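Local coordinates for protein 3-carboxy-cis,cis-muconate cycloisomerase (Acinetobacter calcoaceticus, PDB 1Q5N) that is a cycloisomerase of the fumarase/aspartase superfamily, a largely helical enzyme that assembles from four copies of its chain, at residues 23-28 / 63-68; 41-46 / 212-216; 146-150 / 439-443; 301-306 / 333-337. All coordinates share one frame; numbering follows the deposited sequence.

Contact 1 of 4, residues 23-28 / 63-68; sequences DRALVS and IDKIDF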
loop_
_atom_site.group_PDB
_atom_site.type_symbol
_atom_site.label_atom_id
_atom_site.label_comp_id
_atom_site.label_asym_id
_atom_site.label_seq_id
_atom_site.Cartn_x
_atom_site.Cartn_y
_atom_site.Cartn_z
ATOM N N ASP A 23 -15.925 14.770 -15.414
ATOM C CA ASP A 23 -16.556 15.871 -14.706
ATOM C C ASP A 23 -18.001 16.098 -15.158
ATOM O O ASP A 23 -18.925 16.302 -14.349
ATOM C CB ASP A 23 -15.760 17.161 -14.910
ATOM C CG ASP A 23 -14.412 17.139 -14.193
ATOM O OD1 ASP A 23 -14.236 16.365 -13.232
ATOM O OD2 ASP A 23 -13.515 17.904 -14.589
ATOM N N ARG A 24 -18.181 16.015 -16.468
ATOM C CA ARG A 24 -19.458 16.231 -17.086
ATOM C C ARG A 24 -20.467 15.155 -16.659
ATOM O O ARG A 24 -21.593 15.483 -16.278
ATOM C CB ARG A 24 -19.239 16.278 -18.591
ATOM C CG ARG A 24 -20.404 16.812 -19.359
ATOM C CD ARG A 24 -19.967 17.699 -20.550
ATOM N NE ARG A 24 -21.165 18.165 -21.245
ATOM C CZ ARG A 24 -22.115 17.332 -21.694
ATOM N NH1 ARG A 24 -21.982 16.003 -21.522
ATOM N NH2 ARG A 24 -23.214 17.823 -22.281
ATOM N N ALA A 25 -20.085 13.875 -16.686
ATOM C CA ALA A 25 -21.049 12.887 -16.239
ATOM C C ALA A 25 -21.340 13.023 -14.738
ATOM O O ALA A 25 -22.491 12.821 -14.305
ATOM C CB ALA A 25 -20.578 11.441 -16.556
ATOM N N LEU A 26 -20.317 13.359 -13.950
ATOM C CA LEU A 26 -20.514 13.471 -12.509
ATOM C C LEU A 26 -21.599 14.519 -12.215
ATOM O O LEU A 26 -22.553 14.253 -11.475
ATOM C CB LEU A 26 -19.203 13.834 -11.773
ATOM C CG LEU A 26 -19.420 14.088 -10.258
ATOM C CD1 LEU A 26 -19.873 12.803 -9.548
ATOM C CD2 LEU A 26 -18.161 14.649 -9.645
ATOM N N VAL A 27 -21.457 15.701 -12.822
ATOM C CA VAL A 27 -22.450 16.773 -12.646
ATOM C C VAL A 27 -23.830 16.327 -13.184
ATOM O O VAL A 27 -24.863 16.692 -12.630
ATOM C CB VAL A 27 -22.006 18.085 -13.327
ATOM C CG1 VAL A 27 -23.139 19.125 -13.194
ATOM C CG2 VAL A 27 -20.697 18.615 -12.666
ATOM N N SER A 28 -23.842 15.506 -14.230
ATOM C CA SER A 28 -25.083 14.986 -14.773
ATOM C C SER A 28 -25.801 14.160 -13.739
ATOM O O SER A 28 -27.007 14.293 -13.541
ATOM C CB SER A 28 -24.810 14.067 -15.951
ATOM O OG SER A 28 -25.364 14.644 -17.093
ATOM N N ILE A 63 -27.171 21.058 -17.603
ATOM C CA ILE A 63 -25.814 20.668 -17.914
ATOM C C ILE A 63 -25.183 21.600 -18.928
ATOM O O ILE A 63 -24.002 21.902 -18.845
ATOM C CB ILE A 63 -25.761 19.240 -18.454
ATOM C CG1 ILE A 63 -24.300 18.800 -18.599
ATOM C CG2 ILE A 63 -26.490 19.150 -19.789
ATOM C CD1 ILE A 63 -23.650 18.491 -17.260
ATOM N N ASP A 64 -25.974 22.071 -19.886
ATOM C CA ASP A 64 -25.452 22.980 -20.901
ATOM C C ASP A 64 -25.307 24.394 -20.417
ATOM O O ASP A 64 -24.491 25.158 -20.944
ATOM C CB ASP A 64 -26.328 22.937 -22.143
ATOM C CG ASP A 64 -26.273 21.589 -22.811
ATOM O OD1 ASP A 64 -25.154 21.209 -23.236
ATOM O OD2 ASP A 64 -27.325 20.903 -22.884
ATOM N N LYS A 65 -26.069 24.740 -19.391
ATOM C CA LYS A 65 -25.998 26.089 -18.841
ATOM C C LYS A 65 -24.963 26.275 -17.718
ATOM O O LYS A 65 -24.602 27.400 -17.408
ATOM C CB LYS A 65 -27.361 26.511 -18.325
ATOM C CG LYS A 65 -28.457 26.554 -19.387
ATOM C CD LYS A 65 -29.728 27.003 -18.709
ATOM C CE LYS A 65 -30.908 27.033 -19.623
ATOM N NZ LYS A 65 -32.041 27.529 -18.782
ATOM N N ILE A 66 -24.487 25.181 -17.124
ATOM C CA ILE A 66 -23.510 25.243 -16.052
ATOM C C ILE A 66 -22.080 25.664 -16.465
ATOM O O ILE A 66 -21.536 25.159 -17.432
ATOM C CB ILE A 66 -23.518 23.889 -15.316
ATOM C CG1 ILE A 66 -24.663 23.910 -14.300
ATOM C CG2 ILE A 66 -22.166 23.602 -14.688
ATOM C CD1 ILE A 66 -24.935 22.629 -13.725
ATOM N N ASP A 67 -21.485 26.600 -15.726
ATOM C CA ASP A 67 -20.130 27.117 -16.016
ATOM C C ASP A 67 -19.077 26.273 -15.299
ATOM O O ASP A 67 -18.857 26.444 -14.094
ATOM C CB ASP A 67 -20.001 28.578 -15.554
ATOM C CG ASP A 67 -18.630 29.179 -15.857
ATOM O OD1 ASP A 67 -17.821 28.520 -16.530
ATOM O OD2 ASP A 67 -18.370 30.331 -15.427
ATOM N N PHE A 68 -18.412 25.393 -16.048
ATOM C CA PHE A 68 -17.440 24.509 -15.459
ATOM C C PHE A 68 -16.183 25.156 -14.927
ATOM O O PHE A 68 -15.563 24.621 -14.010
ATOM C CB PHE A 68 -17.145 23.350 -16.410
ATOM C CG PHE A 68 -18.230 22.305 -16.407
ATOM C CD1 PHE A 68 -19.378 22.463 -17.178
ATOM C CD2 PHE A 68 -18.123 21.165 -15.599
ATOM C CE1 PHE A 68 -20.413 21.512 -17.136
ATOM C CE2 PHE A 68 -19.141 20.217 -15.547
ATOM C CZ PHE A 68 -20.287 20.384 -16.322
#

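Contact 2 of 4, residues 41-46 / 212-216; sequences QAQVGV and IVVEA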
loop_
_atom_site.group_PDB
_atom_site.type_symbol
_atom_site.label_atom_id
_atom_site.label_comp_id
_atom_site.label_asym_id
_atom_site.label_seq_id
_atom_site.Cartn_x
_atom_site.Cartn_y
_atom_site.Cartn_z
ATOM N N GLN A 41 -40.141 14.382 -2.956
ATOM C CA GLN A 41 -40.741 15.275 -1.968
ATOM C C GLN A 41 -42.139 15.761 -2.392
ATOM O O GLN A 41 -43.041 15.835 -1.557
ATOM C CB GLN A 41 -39.822 16.470 -1.683
ATOM C CG GLN A 41 -38.602 16.062 -0.937
ATOM C CD GLN A 41 -37.602 17.192 -0.746
ATOM O OE1 GLN A 41 -37.552 18.144 -1.533
ATOM N NE2 GLN A 41 -36.775 17.078 0.301
ATOM N N ALA A 42 -42.306 16.085 -3.674
ATOM C CA ALA A 42 -43.602 16.533 -4.201
ATOM C C ALA A 42 -44.595 15.382 -4.043
ATOM O O ALA A 42 -45.720 15.559 -3.608
ATOM C CB ALA A 42 -43.480 16.933 -5.691
ATOM N N GLN A 43 -44.150 14.192 -4.372
ATOM C CA GLN A 43 -44.983 13.024 -4.261
ATOM C C GLN A 43 -45.505 12.692 -2.837
ATOM O O GLN A 43 -46.505 11.980 -2.698
ATOM C CB GLN A 43 -44.214 11.851 -4.867
ATOM C CG GLN A 43 -44.675 10.499 -4.457
ATOM C CD GLN A 43 -43.826 9.420 -5.072
ATOM O OE1 GLN A 43 -43.799 8.266 -4.589
ATOM N NE2 GLN A 43 -43.122 9.776 -6.157
ATOM N N VAL A 44 -44.846 13.168 -1.781
ATOM C CA VAL A 44 -45.334 12.891 -0.426
ATOM C C VAL A 44 -45.808 14.164 0.284
ATOM O O VAL A 44 -46.055 14.162 1.493
ATOM C CB VAL A 44 -44.257 12.229 0.472
ATOM C CG1 VAL A 44 -43.874 10.884 -0.083
ATOM C CG2 VAL A 44 -43.040 13.142 0.602
ATOM N N GLY A 45 -45.900 15.261 -0.459
ATOM C CA GLY A 45 -46.358 16.487 0.149
ATOM C C GLY A 45 -45.329 17.474 0.664
ATOM O O GLY A 45 -45.658 18.643 0.849
ATOM N N VAL A 46 -44.088 17.066 0.891
ATOM C CA VAL A 46 -43.106 18.019 1.409
ATOM C C VAL A 46 -42.888 19.285 0.561
ATOM O O VAL A 46 -42.529 20.322 1.099
ATOM C CB VAL A 46 -41.771 17.316 1.686
ATOM C CG1 VAL A 46 -40.737 18.311 2.233
ATOM C CG2 VAL A 46 -42.019 16.171 2.668
ATOM N N ILE A 212 -40.376 8.736 5.193
ATOM C CA ILE A 212 -41.268 8.722 4.036
ATOM C C ILE A 212 -40.497 9.268 2.817
ATOM O O ILE A 212 -40.552 8.691 1.711
ATOM C CB ILE A 212 -42.506 9.628 4.334
ATOM C CG1 ILE A 212 -43.252 9.096 5.570
ATOM C CG2 ILE A 212 -43.307 9.837 3.125
ATOM C CD1 ILE A 212 -42.565 9.599 7.018
ATOM N N VAL A 213 -39.779 10.376 2.993
ATOM C CA VAL A 213 -39.042 10.921 1.863
ATOM C C VAL A 213 -37.866 10.033 1.357
ATOM O O VAL A 213 -37.639 9.940 0.155
ATOM C CB VAL A 213 -38.500 12.307 2.160
ATOM C CG1 VAL A 213 -37.626 12.766 1.003
ATOM C CG2 VAL A 213 -39.656 13.289 2.334
ATOM N N VAL A 214 -37.143 9.361 2.252
ATOM C CA VAL A 214 -36.009 8.528 1.843
ATOM C C VAL A 214 -36.538 7.369 1.025
ATOM O O VAL A 214 -35.964 6.993 -0.009
ATOM C CB VAL A 214 -35.225 7.957 3.068
ATOM C CG1 VAL A 214 -34.010 7.143 2.602
ATOM C CG2 VAL A 214 -34.741 9.094 3.918
ATOM N N GLU A 215 -37.645 6.802 1.481
ATOM C CA GLU A 215 -38.237 5.687 0.784
ATOM C C GLU A 215 -38.596 6.037 -0.666
ATOM O O GLU A 215 -38.271 5.293 -1.597
ATOM C CB GLU A 215 -39.447 5.230 1.562
ATOM C CG GLU A 215 -40.301 4.220 0.864
ATOM C CD GLU A 215 -41.518 3.916 1.705
ATOM O OE1 GLU A 215 -42.277 4.884 2.012
ATOM O OE2 GLU A 215 -41.696 2.731 2.077
ATOM N N ALA A 216 -39.224 7.187 -0.858
ATOM C CA ALA A 216 -39.617 7.605 -2.193
ATOM C C ALA A 216 -38.423 8.090 -3.015
ATOM O O ALA A 216 -38.452 8.070 -4.243
ATOM C CB ALA A 216 -40.682 8.716 -2.112
#

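Contact 3 of 4, residues 146-150 / 439-443; sequences TYRHQ and QDQID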
loop_
_atom_site.group_PDB
_atom_site.type_symbol
_atom_site.label_atom_id
_atom_site.label_comp_id
_atom_site.label_asym_id
_atom_site.label_seq_id
_atom_site.Cartn_x
_atom_site.Cartn_y
_atom_site.Cartn_z
ATOM N N THR A 146 -11.797 -25.711 -27.328
ATOM C CA THR A 146 -11.025 -25.831 -28.541
ATOM C C THR A 146 -9.630 -26.457 -28.321
ATOM O O THR A 146 -9.144 -27.229 -29.164
ATOM C CB THR A 146 -10.841 -24.456 -29.184
ATOM O OG1 THR A 146 -12.109 -23.880 -29.454
ATOM C CG2 THR A 146 -10.134 -24.561 -30.483
ATOM N N TYR A 147 -9.010 -26.176 -27.172
ATOM C CA TYR A 147 -7.644 -26.635 -26.894
ATOM C C TYR A 147 -7.517 -27.560 -25.717
ATOM O O TYR A 147 -6.428 -27.683 -25.137
ATOM C CB TYR A 147 -6.744 -25.412 -26.651
ATOM C CG TYR A 147 -6.650 -24.481 -27.832
ATOM C CD1 TYR A 147 -5.904 -24.833 -28.967
ATOM C CD2 TYR A 147 -7.294 -23.250 -27.833
ATOM C CE1 TYR A 147 -5.796 -23.970 -30.080
ATOM C CE2 TYR A 147 -7.195 -22.375 -28.948
ATOM C CZ TYR A 147 -6.444 -22.755 -30.055
ATOM O OH TYR A 147 -6.346 -21.925 -31.148
ATOM N N ARG A 148 -8.602 -28.220 -25.344
ATOM C CA ARG A 148 -8.507 -29.099 -24.194
ATOM C C ARG A 148 -7.493 -30.235 -24.382
ATOM O O ARG A 148 -7.050 -30.840 -23.415
ATOM C CB ARG A 148 -9.896 -29.652 -23.844
ATOM C CG ARG A 148 -10.632 -30.452 -24.948
ATOM C CD ARG A 148 -11.325 -31.620 -24.256
ATOM N NE ARG A 148 -12.648 -31.259 -23.816
ATOM C CZ ARG A 148 -13.234 -31.627 -22.671
ATOM N NH1 ARG A 148 -12.654 -32.386 -21.741
ATOM N NH2 ARG A 148 -14.482 -31.244 -22.481
ATOM N N HIS A 149 -7.148 -30.523 -25.629
ATOM C CA HIS A 149 -6.191 -31.586 -25.938
ATOM C C HIS A 149 -4.833 -31.051 -26.416
ATOM O O HIS A 149 -3.952 -31.842 -26.771
ATOM C CB HIS A 149 -6.757 -32.569 -27.016
ATOM C CG HIS A 149 -7.959 -33.340 -26.554
ATOM N ND1 HIS A 149 -9.198 -33.229 -27.156
ATOM C CD2 HIS A 149 -8.135 -34.135 -25.459
ATOM C CE1 HIS A 149 -10.092 -33.909 -26.450
ATOM N NE2 HIS A 149 -9.471 -34.462 -25.416
ATOM N N GLN A 150 -4.657 -29.732 -26.446
ATOM C CA GLN A 150 -3.388 -29.184 -26.880
ATOM C C GLN A 150 -2.373 -29.338 -25.724
ATOM O O GLN A 150 -2.371 -28.540 -24.754
ATOM C CB GLN A 150 -3.550 -27.725 -27.237
ATOM C CG GLN A 150 -2.239 -27.081 -27.579
ATOM C CD GLN A 150 -1.519 -27.851 -28.721
ATOM O OE1 GLN A 150 -2.029 -27.917 -29.852
ATOM N NE2 GLN A 150 -0.329 -28.454 -28.410
ATOM N N GLN A 439 -9.005 -33.824 -17.929
ATOM C CA GLN A 439 -10.237 -33.773 -18.726
ATOM C C GLN A 439 -11.454 -33.709 -17.821
ATOM O O GLN A 439 -12.405 -33.005 -18.147
ATOM C CB GLN A 439 -10.297 -34.964 -19.716
ATOM C CG GLN A 439 -9.099 -34.913 -20.733
ATOM C CD GLN A 439 -8.989 -33.565 -21.413
ATOM O OE1 GLN A 439 -9.997 -32.908 -21.640
ATOM N NE2 GLN A 439 -7.774 -33.145 -21.762
ATOM N N ASP A 440 -11.416 -34.400 -16.676
ATOM C CA ASP A 440 -12.524 -34.312 -15.715
ATOM C C ASP A 440 -12.622 -32.853 -15.221
ATOM O O ASP A 440 -13.743 -32.299 -15.075
ATOM C CB ASP A 440 -12.297 -35.199 -14.461
ATOM C CG ASP A 440 -12.411 -36.701 -14.739
ATOM O OD1 ASP A 440 -12.840 -37.080 -15.857
ATOM O OD2 ASP A 440 -12.069 -37.506 -13.836
ATOM N N GLN A 441 -11.463 -32.218 -14.952
ATOM C CA GLN A 441 -11.477 -30.824 -14.461
ATOM C C GLN A 441 -12.023 -29.894 -15.523
ATOM O O GLN A 441 -12.852 -29.020 -15.210
ATOM C CB GLN A 441 -10.090 -30.363 -14.009
ATOM C CG GLN A 441 -9.598 -31.031 -12.693
ATOM C CD GLN A 441 -8.186 -30.564 -12.319
ATOM O OE1 GLN A 441 -7.936 -29.359 -12.177
ATOM N NE2 GLN A 441 -7.261 -31.513 -12.170
ATOM N N ILE A 442 -11.597 -30.074 -16.777
ATOM C CA ILE A 442 -12.130 -29.206 -17.801
ATOM C C ILE A 442 -13.666 -29.431 -17.935
ATOM O O ILE A 442 -14.421 -28.467 -18.075
ATOM C CB ILE A 442 -11.414 -29.434 -19.151
ATOM C CG1 ILE A 442 -9.925 -29.037 -18.990
ATOM C CG2 ILE A 442 -12.158 -28.680 -20.285
ATOM C CD1 ILE A 442 -9.056 -29.171 -20.264
ATOM N N ASP A 443 -14.133 -30.686 -17.876
ATOM C CA ASP A 443 -15.574 -30.944 -17.989
ATOM C C ASP A 443 -16.315 -30.303 -16.805
ATOM O O ASP A 443 -17.421 -29.776 -16.967
ATOM C CB ASP A 443 -15.910 -32.456 -17.981
ATOM C CG ASP A 443 -15.514 -33.163 -19.271
ATOM O OD1 ASP A 443 -15.549 -32.533 -20.353
ATOM O OD2 ASP A 443 -15.181 -34.370 -19.185
#

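Contact 4 of 4, residues 301-306 / 333-337; sequences RVPALM and EIFQL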
loop_
_atom_site.group_PDB
_atom_site.type_symbol
_atom_site.label_atom_id
_atom_site.label_comp_id
_atom_site.label_asym_id
_atom_site.label_seq_id
_atom_site.Cartn_x
_atom_site.Cartn_y
_atom_site.Cartn_z
ATOM N N ARG A 301 -0.889 -0.999 -9.859
ATOM C CA ARG A 301 -1.601 0.164 -9.382
ATOM C C ARG A 301 -2.865 -0.118 -8.496
ATOM O O ARG A 301 -3.082 0.544 -7.456
ATOM C CB ARG A 301 -1.916 0.994 -10.631
ATOM C CG ARG A 301 -2.234 2.471 -10.443
ATOM C CD ARG A 301 -1.044 3.349 -9.962
ATOM N NE ARG A 301 -1.483 4.714 -9.585
ATOM C CZ ARG A 301 -2.317 5.478 -10.326
ATOM N NH1 ARG A 301 -2.829 5.022 -11.470
ATOM N NH2 ARG A 301 -2.621 6.735 -9.968
ATOM N N VAL A 302 -3.679 -1.116 -8.878
ATOM C CA VAL A 302 -4.881 -1.413 -8.125
ATOM C C VAL A 302 -4.574 -1.833 -6.685
ATOM O O VAL A 302 -5.252 -1.353 -5.762
ATOM C CB VAL A 302 -5.815 -2.427 -8.908
ATOM C CG1 VAL A 302 -6.971 -2.884 -8.031
ATOM C CG2 VAL A 302 -6.441 -1.677 -10.096
ATOM N N PRO A 303 -3.569 -2.715 -6.455
ATOM C CA PRO A 303 -3.257 -3.093 -5.059
ATOM C C PRO A 303 -2.879 -1.867 -4.223
ATOM O O PRO A 303 -3.242 -1.790 -3.015
ATOM C CB PRO A 303 -2.074 -4.054 -5.197
ATOM C CG PRO A 303 -2.415 -4.788 -6.536
ATOM C CD PRO A 303 -2.826 -3.568 -7.409
ATOM N N ALA A 304 -2.149 -0.919 -4.838
ATOM C CA ALA A 304 -1.771 0.317 -4.125
ATOM C C ALA A 304 -3.029 1.137 -3.838
ATOM O O ALA A 304 -3.180 1.628 -2.751
ATOM C CB ALA A 304 -0.772 1.163 -4.953
ATOM N N LEU A 305 -3.933 1.283 -4.815
ATOM C CA LEU A 305 -5.165 2.037 -4.584
ATOM C C LEU A 305 -6.044 1.363 -3.484
ATOM O O LEU A 305 -6.804 2.076 -2.764
ATOM C CB LEU A 305 -5.958 2.181 -5.880
ATOM C CG LEU A 305 -5.219 3.039 -6.914
ATOM C CD1 LEU A 305 -5.903 2.861 -8.255
ATOM C CD2 LEU A 305 -5.217 4.528 -6.512
ATOM N N MET A 306 -5.928 0.031 -3.345
ATOM C CA MET A 306 -6.689 -0.690 -2.334
ATOM C C MET A 306 -6.245 -0.210 -0.942
ATOM O O MET A 306 -7.093 -0.068 -0.042
ATOM C CB MET A 306 -6.452 -2.213 -2.396
ATOM C CG MET A 306 -7.231 -2.990 -3.454
ATOM S SD MET A 306 -9.028 -2.754 -3.320
ATOM C CE MET A 306 -9.187 -2.016 -4.747
ATOM N N GLU A 333 -10.440 5.653 -10.169
ATOM C CA GLU A 333 -9.233 5.095 -10.786
ATOM C C GLU A 333 -9.312 3.561 -10.781
ATOM O O GLU A 333 -8.965 2.937 -11.783
ATOM C CB GLU A 333 -8.001 5.608 -10.047
ATOM C CG GLU A 333 -6.620 5.280 -10.607
ATOM C CD GLU A 333 -6.272 6.043 -11.871
ATOM O OE1 GLU A 333 -6.957 7.065 -12.119
ATOM O OE2 GLU A 333 -5.320 5.653 -12.618
ATOM N N ILE A 334 -9.806 2.945 -9.690
ATOM C CA ILE A 334 -9.904 1.479 -9.606
ATOM C C ILE A 334 -10.851 0.951 -10.697
ATOM O O ILE A 334 -10.504 0.018 -11.415
ATOM C CB ILE A 334 -10.381 1.047 -8.195
ATOM C CG1 ILE A 334 -9.366 1.568 -7.195
ATOM C CG2 ILE A 334 -10.582 -0.496 -8.109
ATOM C CD1 ILE A 334 -9.544 1.136 -5.796
ATOM N N PHE A 335 -12.040 1.544 -10.832
ATOM C CA PHE A 335 -12.963 1.153 -11.901
ATOM C C PHE A 335 -12.341 1.299 -13.307
ATOM O O PHE A 335 -12.440 0.421 -14.166
ATOM C CB PHE A 335 -14.208 2.041 -11.873
ATOM C CG PHE A 335 -15.376 1.421 -11.170
ATOM C CD1 PHE A 335 -16.085 0.376 -11.780
ATOM C CD2 PHE A 335 -15.809 1.936 -9.924
ATOM C CE1 PHE A 335 -17.224 -0.169 -11.183
ATOM C CE2 PHE A 335 -16.935 1.419 -9.299
ATOM C CZ PHE A 335 -17.666 0.365 -9.928
ATOM N N GLN A 336 -11.734 2.444 -13.554
ATOM C CA GLN A 336 -11.128 2.694 -14.848
ATOM C C GLN A 336 -9.996 1.742 -15.224
ATOM O O GLN A 336 -9.907 1.343 -16.394
ATOM C CB GLN A 336 -10.638 4.133 -14.921
ATOM C CG GLN A 336 -11.735 5.088 -15.301
ATOM C CD GLN A 336 -11.261 6.522 -15.186
ATOM O OE1 GLN A 336 -11.213 7.068 -14.091
ATOM N NE2 GLN A 336 -10.875 7.118 -16.297
ATOM N N LEU A 337 -9.142 1.364 -14.259
ATOM C CA LEU A 337 -8.041 0.431 -14.520
ATOM C C LEU A 337 -8.571 -0.986 -14.713
ATOM O O LEU A 337 -8.036 -1.747 -15.552
ATOM C CB LEU A 337 -6.997 0.446 -13.380
ATOM C CG LEU A 337 -6.168 1.734 -13.334
ATOM C CD1 LEU A 337 -5.504 1.933 -12.013
ATOM C CD2 LEU A 337 -5.136 1.681 -14.434
#

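Contact 1 of 4, residues 23-28 / 63-68
Val27 sits in the middle of this contact and meets a different partner with each methyl. Its CG1, trans to the backbone N (chi1 176°), reaches into the corner between two isoleucines, 4.1 Å from Ile63 CD1 and 4.0 Å from Ile66 CD1. That same rotamer turns CG2 the other way, onto Phe68, where it stands 3.6 Å from CE2. The two side chains come from opposite directions, and the methyl meets the ring obliquely, over neither the face nor the edge. Phe68 is steadied from its own side: Ile66 CG2 lies 3.6 Å above the ring plane, displaced toward the rim, and the carbonyl O of Ile63 lies at the ring edge in its plane. Ile63 carries the rest. With CG1 anti to the backbone N (chi1 -173°), its CD1 is brought within 3.8 Å of Arg24 O. CG1 of the same isoleucine covers one face of the Arg24 guanidinium, 3.8 Å above that plane and off centre. The arginine, bent at chi2, thus lays its charged end over the isoleucine and toward Asp64. Its NH2 stays 4.0 Å from Asp64 OD1, opposite charges near each other but too far apart for a salt bridge. No hydrogen bond joins the segments, so the seam is held by apolar packing. Val27 also rests on Phe85 and Ile66 on Gln88 and Ile92, all of helix 82-94, while Leu26 packs on helix 110-146 and Val27 also touches Leu7 of the second subunit.

Contact 2 of 4, residues 41-46 / 212-216
Where helix 23-43 runs out into the loop that follows, Val44 and Val46 pack with Gln41 against one side of helix 210-221. Val44 makes the tightest touch. Its CG1, anti to the carbonyl carbon (chi1 -63°), presses on Ile212 CG2 at 3.4 Å, closer than methyl groups usually stand, and the isoleucine's longer branch leads off away from the contact. CG2 of Val44 leans instead toward Val213, 3.8 Å from its CG2. That Val213 methyl is shared: Val46 CG2 reaches it at 3.7 Å, its side chain lying at about a right angle to that of Val213. Between the two valines the backbone turns through Gly45, whose positive phi (95°) folds the chain round after Val44 and returns Val46 to the same neighbour. The two segments belong to the mainly helical scaffold of a fumarase/aspartase-type subunit, here joining the far end of an early helix to a short helix reached much later in the chain. The other branch of Val213 is used as well, CG1 lying 3.9 Å from Gln41 CG. The glutamine touches through this aliphatic carbon, while its NE2 turns to a hydrogen bond with Trp106 O. Gln43 stretches out, extended beyond CG, to run along the next turn of helix 210-221. Its OE1 comes 4.0 Å from Ala216 CB, and its NE2 is hydrogen-bonded to Gln220. Trp106 also touches Val46, and Ala42 packs on helix 49-59.

Contact 3 of 4, residues 146-150 / 439-443
Arg148 grips Asp443 and Gln439 with two edges of its guanidinium: Asp443 at the NH1/NH2 end, Gln439 on the side of NH1 that faces CD. The shortest leg of the salt bridge runs from NH2 to Asp443 OD1, 2.7 Å, nearly along the C-O axis and close to the guanidinium plane. NH1 adds a weak second bond to the same OD1 at 3.2 Å. A firmer one goes from NH1 to Gln439 OE1, 2.7 Å, in the carbonyl plane of the amide and with an N-H...O angle of 159°. Gln439 answers with its other end: NE2 donates to Arg148 O at 2.9 Å, in its own amide plane but 42° above the carbonyl plane. That oxygen is also hydrogen-bonded to Thr165 OG1. To reach the helix, the arginine holds CG between its backbone N and carbonyl carbon (chi1 59°) and bends again at chi2 and chi3. Ile442 packs against both the flat charged end and the chain: CG2 lies 3.9 Å above the centre of one guanidinium face, while CD1 meets Arg148 CB at 3.7 Å. His149 crosses the Gln439 side chain at about a right angle, its CD2 nearest the amide NE2, and Arg148 CG covers one face of its imidazole. The type I turn from Tyr147 to Gln150, between helix 110-146 and strand 151-156, thus docks on helix 438-447. With both ends of the Gln439 amide bonded to one residue, its rotation is fixed; the arginine charge would probably favour the ionised Asp443 carboxylate.

Contact 4 of 4, residues 301-306 / 333-337
Leu305 and Ile334 slide past each other at the apolar centre, Leu305 CB lying 3.7 Å from Ile334 CG1. CD1 of Leu305 spans to the neighbouring turns, touching Leu337 CD1 at 3.9 Å and the aliphatic CG of Glu333 at 3.4 Å. One turn back, Val302 CG2 rests on Leu337 CB, 3.9 Å away. Met306, bent at chi2 and chi3, curls its CE onto Ile334 CD1, a tight 3.3 Å. The helices run nearly antiparallel, crossing at -160° with axes 10.0 Å apart. At the polar edge Arg301 crosses Leu337, its CG against CD1, and swings NH1 to Glu333 OE2 in a salt bridge of 2.8 Å. The bond is not flat: NH1 comes from above the carboxylate plane, 41° out of it. OE2 also takes part in a hydrogen bond with Tyr13 OH, which helps to set the carboxylate. Around the pair, helix 235-261 covers Met306 and Ile334, Phe335 packs its ring on helices 235-261 and 110-146, and second- and third-subunit residues pack on helix 290-311, as in the central bundle of this superfamily.

From the N terminus, helix 23-43 serves two contacts: its start opens contact 1 and its end opens contact 2, their centres 26 Å apart. Contact 1 closes first, at 63-68, so the two cross. Contact 3 opens at 146-150, before contact 2 closes at 212-216, and these cross as well. Contact 4, a helical hairpin between helices 290-311 and 323-351, is nested inside the long loop that contact 3 closes at 439-443. Contact 1 thus ties the start of helix 23-43 to the turn after helix 62-65, contact 2 its end to helix 210-221, contact 4 two long helices near the middle, and contact 3 the C-terminal helix to the loop after helix 110-146.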